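Local coordinates for p22 protein (Trypanosoma brucei, PDB 3JV1) that probably acts as an accessory factor for editing of cytochrome oxidase subunit II RNA and belongs to the Mam33 family, at residues 47-58 and 147-158. Residues are numbered along the deposited sequence; the frame is centred on the assembly and turned at random.
Sequences MRKSHGDEEIIL and ARGVNDTLANFI
Arg148 lays its extended side chain across the end of the hairpin 47-58, between the His51 ring, the Glu54 carboxylate and the tip of Ile56. Its CG sits over the centre of one imidazole face, 3.7 Å from the His51 ring centroid, a CH-pi contact. Chi1 of His51 (-177°) swings the ring toward Arg148, and chi2 (72°) turns its face to CG. Further out the Arg148 guanidinium grips Glu54 side-on: Arg148 NE reaches Glu54 OE1 at 2.7 Å, and NH2 reaches OE2 at 3.2 Å in a nearly straight bond (174°). A salt bridge from NH2 to Asp4 of the second subunit and a bond from NH1 to Tyr144 O also hold the guanidinium, tying this corner to that subunit. Lys49 NZ comes from above the carbonyl plane to bond Arg148 O at 3.1 Å, just ahead of Gly149, whose positive phi closes the Schellman motif ending helix 135-146. Beyond this polar end, Met47 pushes CE into the hollow between Leu154 CD1 and Phe157 CE2, its sulfur at the ring edge in a Met-aromatic contact. Alongside, Leu58 CD1 meets Ile158 CD1 at 4.0 Å. Strands 46-51 and 54-63 thus pack one face against the first turns of helix 152-181 and the loop before it, the helix-covered antiparallel sheet of the Mam33 fold.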
loop_
_atom_site.group_PDB
_atom_site.type_symbol
_atom_site.label_atom_id
_atom_site.label_comp_id
_atom_site.label_asym_id
_atom_site.label_seq_id
_atom_site.Cartn_x
_atom_site.Cartn_y
_atom_site.Cartn_z
ATOM N N MET A 47 21.226 -7.185 1.707
ATOM C CA MET A 47 22.545 -7.755 1.457
ATOM C C MET A 47 23.234 -6.880 0.416
ATOM O O MET A 47 22.578 -6.341 -0.468
ATOM C CB MET A 47 22.420 -9.177 0.926
ATOM C CG MET A 47 21.775 -10.161 1.893
ATOM S SD MET A 47 21.654 -11.828 1.204
ATOM C CE MET A 47 23.391 -12.252 1.085
ATOM N N ARG A 48 24.553 -6.737 0.522
ATOM C CA ARG A 48 25.305 -5.917 -0.414
ATOM C C ARG A 48 26.662 -6.533 -0.754
ATOM O O ARG A 48 27.255 -7.246 0.051
ATOM C CB ARG A 48 25.543 -4.524 0.173
ATOM C CG ARG A 48 24.307 -3.839 0.723
ATOM C CD ARG A 48 24.628 -2.420 1.152
ATOM N NE ARG A 48 23.455 -1.684 1.619
ATOM C CZ ARG A 48 22.816 -1.926 2.760
ATOM N NH1 ARG A 48 23.223 -2.896 3.566
ATOM N NH2 ARG A 48 21.782 -1.173 3.115
ATOM N N LYS A 49 27.144 -6.250 -1.955
ATOM C CA LYS A 49 28.450 -6.725 -2.395
ATOM C C LYS A 49 28.889 -5.825 -3.529
ATOM O O LYS A 49 28.054 -5.261 -4.232
ATOM C CB LYS A 49 28.387 -8.169 -2.901
ATOM C CG LYS A 49 27.514 -8.356 -4.131
ATOM C CD LYS A 49 27.809 -9.672 -4.849
ATOM C CE LYS A 49 29.142 -9.610 -5.583
ATOM N NZ LYS A 49 29.385 -10.809 -6.429
ATOM N N SER A 50 30.194 -5.668 -3.699
ATOM C CA SER A 50 30.688 -4.844 -4.789
ATOM C C SER A 50 30.999 -5.755 -5.970
ATOM O O SER A 50 31.232 -6.953 -5.808
ATOM C CB SER A 50 31.941 -4.056 -4.371
ATOM O OG SER A 50 32.953 -4.898 -3.855
ATOM N N HIS A 51 30.959 -5.178 -7.161
ATOM C CA HIS A 51 31.246 -5.898 -8.392
ATOM C C HIS A 51 32.041 -4.888 -9.204
ATOM O O HIS A 51 31.518 -4.262 -10.123
ATOM C CB HIS A 51 29.944 -6.247 -9.116
ATOM C CG HIS A 51 30.140 -7.063 -10.355
ATOM N ND1 HIS A 51 30.510 -8.390 -10.323
ATOM C CD2 HIS A 51 30.017 -6.741 -11.664
ATOM C CE1 HIS A 51 30.604 -8.849 -11.557
ATOM N NE2 HIS A 51 30.310 -7.868 -12.389
ATOM N N GLY A 52 33.307 -4.712 -8.843
ATOM C CA GLY A 52 34.111 -3.728 -9.537
ATOM C C GLY A 52 33.574 -2.367 -9.140
ATOM O O GLY A 52 33.440 -2.077 -7.951
ATOM N N ASP A 53 33.246 -1.531 -10.118
ATOM C CA ASP A 53 32.720 -0.211 -9.810
ATOM C C ASP A 53 31.249 -0.232 -9.396
ATOM O O ASP A 53 30.733 0.761 -8.888
ATOM C CB ASP A 53 32.881 0.727 -11.005
ATOM C CG ASP A 53 34.328 1.028 -11.322
ATOM O OD1 ASP A 53 35.029 0.124 -11.812
ATOM O OD2 ASP A 53 34.764 2.172 -11.074
ATOM N N GLU A 54 30.563 -1.348 -9.616
ATOM C CA GLU A 54 29.157 -1.401 -9.245
ATOM C C GLU A 54 28.938 -1.965 -7.855
ATOM O O GLU A 54 29.796 -2.645 -7.297
ATOM C CB GLU A 54 28.346 -2.245 -10.236
ATOM C CG GLU A 54 29.127 -2.854 -11.386
ATOM C CD GLU A 54 28.254 -3.701 -12.294
ATOM O OE1 GLU A 54 27.595 -4.633 -11.798
ATOM O OE2 GLU A 54 28.226 -3.443 -13.511
ATOM N N GLU A 55 27.782 -1.655 -7.290
ATOM C CA GLU A 55 27.423 -2.201 -5.994
ATOM C C GLU A 55 26.140 -2.963 -6.267
ATOM O O GLU A 55 25.289 -2.494 -7.019
ATOM C CB GLU A 55 27.167 -1.109 -4.960
ATOM C CG GLU A 55 26.837 -1.700 -3.587
ATOM C CD GLU A 55 26.563 -0.649 -2.548
ATOM O OE1 GLU A 55 25.745 0.249 -2.821
ATOM O OE2 GLU A 55 27.160 -0.721 -1.455
ATOM N N ILE A 56 26.021 -4.154 -5.696
ATOM C CA ILE A 56 24.836 -4.971 -5.891
ATOM C C ILE A 56 24.120 -4.983 -4.546
ATOM O O ILE A 56 24.720 -5.326 -3.528
ATOM C CB ILE A 56 25.209 -6.417 -6.283
ATOM C CG1 ILE A 56 26.336 -6.417 -7.331
ATOM C CG2 ILE A 56 23.969 -7.148 -6.790
ATOM C CD1 ILE A 56 26.025 -5.686 -8.615
ATOM N N ILE A 57 22.847 -4.603 -4.543
ATOM C CA ILE A 57 22.082 -4.547 -3.307
ATOM C C ILE A 57 20.841 -5.425 -3.369
ATOM O O ILE A 57 20.072 -5.367 -4.334
ATOM C CB ILE A 57 21.649 -3.108 -3.006
ATOM C CG1 ILE A 57 22.887 -2.220 -2.882
ATOM C CG2 ILE A 57 20.815 -3.066 -1.738
ATOM C CD1 ILE A 57 22.579 -0.753 -2.699
ATOM N N LEU A 58 20.675 -6.246 -2.336
ATOM C CA LEU A 58 19.542 -7.152 -2.213
ATOM C C LEU A 58 18.693 -6.680 -1.043
ATOM O O LEU A 58 19.166 -6.662 0.088
ATOM C CB LEU A 58 20.027 -8.575 -1.926
ATOM C CG LEU A 58 20.347 -9.564 -3.045
ATOM C CD1 LEU A 58 19.093 -10.341 -3.404
ATOM C CD2 LEU A 58 20.933 -8.838 -4.249
ATOM N N ALA A 147 26.239 -13.663 -13.447
ATOM C CA ALA A 147 27.646 -13.267 -13.447
ATOM C C ALA A 147 27.978 -12.435 -12.211
ATOM O O ALA A 147 29.147 -12.264 -11.863
ATOM C CB ALA A 147 27.977 -12.476 -14.707
ATOM N N ARG A 148 26.946 -11.914 -11.553
ATOM C CA ARG A 148 27.143 -11.109 -10.364
ATOM C C ARG A 148 26.811 -11.864 -9.073
ATOM O O ARG A 148 26.698 -11.267 -8.004
ATOM C CB ARG A 148 26.317 -9.820 -10.477
ATOM C CG ARG A 148 26.823 -8.919 -11.601
ATOM C CD ARG A 148 25.862 -7.801 -11.990
ATOM N NE ARG A 148 26.535 -6.880 -12.900
ATOM C CZ ARG A 148 27.028 -7.236 -14.083
ATOM N NH1 ARG A 148 26.904 -8.487 -14.507
ATOM N NH2 ARG A 148 27.703 -6.364 -14.814
ATOM N N GLY A 149 26.662 -13.180 -9.170
ATOM C CA GLY A 149 26.364 -13.964 -7.982
ATOM C C GLY A 149 24.897 -14.128 -7.634
ATOM O O GLY A 149 24.561 -14.842 -6.691
ATOM N N VAL A 150 24.012 -13.473 -8.378
ATOM C CA VAL A 150 22.584 -13.599 -8.109
ATOM C C VAL A 150 22.123 -14.836 -8.858
ATOM O O VAL A 150 21.624 -14.762 -9.983
ATOM C CB VAL A 150 21.810 -12.364 -8.590
ATOM C CG1 VAL A 150 20.363 -12.459 -8.150
ATOM C CG2 VAL A 150 22.458 -11.102 -8.025
ATOM N N ASN A 151 22.311 -15.977 -8.206
ATOM C CA ASN A 151 21.989 -17.274 -8.772
ATOM C C ASN A 151 21.216 -18.138 -7.780
ATOM O O ASN A 151 20.761 -17.647 -6.746
ATOM C CB ASN A 151 23.299 -17.955 -9.180
ATOM C CG ASN A 151 24.379 -17.808 -8.118
ATOM O OD1 ASN A 151 25.575 -17.797 -8.420
ATOM N ND2 ASN A 151 23.961 -17.703 -6.866
ATOM N N ASP A 152 21.068 -19.421 -8.101
ATOM C CA ASP A 152 20.335 -20.348 -7.243
ATOM C C ASP A 152 20.988 -20.518 -5.885
ATOM O O ASP A 152 20.311 -20.784 -4.891
ATOM C CB ASP A 152 20.203 -21.716 -7.910
ATOM C CG ASP A 152 19.339 -21.677 -9.148
ATOM O OD1 ASP A 152 18.313 -20.969 -9.134
ATOM O OD2 ASP A 152 19.681 -22.363 -10.133
ATOM N N THR A 153 22.305 -20.365 -5.845
ATOM C CA THR A 153 23.037 -20.492 -4.595
ATOM C C THR A 153 22.598 -19.382 -3.651
ATOM O O THR A 153 22.333 -19.625 -2.481
ATOM C CB THR A 153 24.548 -20.367 -4.822
ATOM O OG1 THR A 153 24.959 -21.303 -5.823
ATOM C CG2 THR A 153 25.297 -20.647 -3.533
ATOM N N LEU A 154 22.523 -18.161 -4.171
ATOM C CA LEU A 154 22.111 -17.017 -3.370
ATOM C C LEU A 154 20.641 -17.132 -2.998
ATOM O O LEU A 154 20.255 -16.833 -1.872
ATOM C CB LEU A 154 22.332 -15.720 -4.142
ATOM C CG LEU A 154 21.955 -14.445 -3.389
ATOM C CD1 LEU A 154 22.896 -14.281 -2.184
ATOM C CD2 LEU A 154 22.046 -13.244 -4.326
ATOM N N ALA A 155 19.821 -17.564 -3.948
ATOM C CA ALA A 155 18.394 -17.717 -3.699
ATOM C C ALA A 155 18.221 -18.739 -2.591
ATOM O O ALA A 155 17.376 -18.593 -1.710
ATOM C CB ALA A 155 17.685 -18.186 -4.960
ATOM N N ASN A 156 19.046 -19.774 -2.645
ATOM C CA ASN A 156 19.015 -20.841 -1.664
ATOM C C ASN A 156 19.427 -20.308 -0.294
ATOM O O ASN A 156 18.850 -20.692 0.724
ATOM C CB ASN A 156 19.956 -21.958 -2.109
ATOM C CG ASN A 156 19.642 -23.275 -1.452
ATOM O OD1 ASN A 156 20.054 -23.540 -0.323
ATOM N ND2 ASN A 156 18.892 -24.113 -2.155
ATOM N N PHE A 157 20.425 -19.425 -0.270
ATOM C CA PHE A 157 20.876 -18.838 0.983
ATOM C C PHE A 157 19.792 -17.960 1.599
ATOM O O PHE A 157 19.645 -17.913 2.812
ATOM C CB PHE A 157 22.121 -17.975 0.785
ATOM C CG PHE A 157 22.457 -17.134 1.988
ATOM C CD1 PHE A 157 23.120 -17.685 3.075
ATOM C CD2 PHE A 157 22.055 -15.805 2.056
ATOM C CE1 PHE A 157 23.377 -16.926 4.214
ATOM C CE2 PHE A 157 22.304 -15.043 3.183
ATOM C CZ PHE A 157 22.967 -15.602 4.267
ATOM N N ILE A 158 19.051 -17.249 0.759
ATOM C CA ILE A 158 17.990 -16.378 1.237
ATOM C C ILE A 158 16.883 -17.139 1.974
ATOM O O ILE A 158 16.398 -16.672 3.003
ATOM C CB ILE A 158 17.391 -15.563 0.064
ATOM C CG1 ILE A 158 18.388 -14.480 -0.352
ATOM C CG2 ILE A 158 16.056 -14.944 0.462
ATOM C CD1 ILE A 158 17.972 -13.685 -1.550
#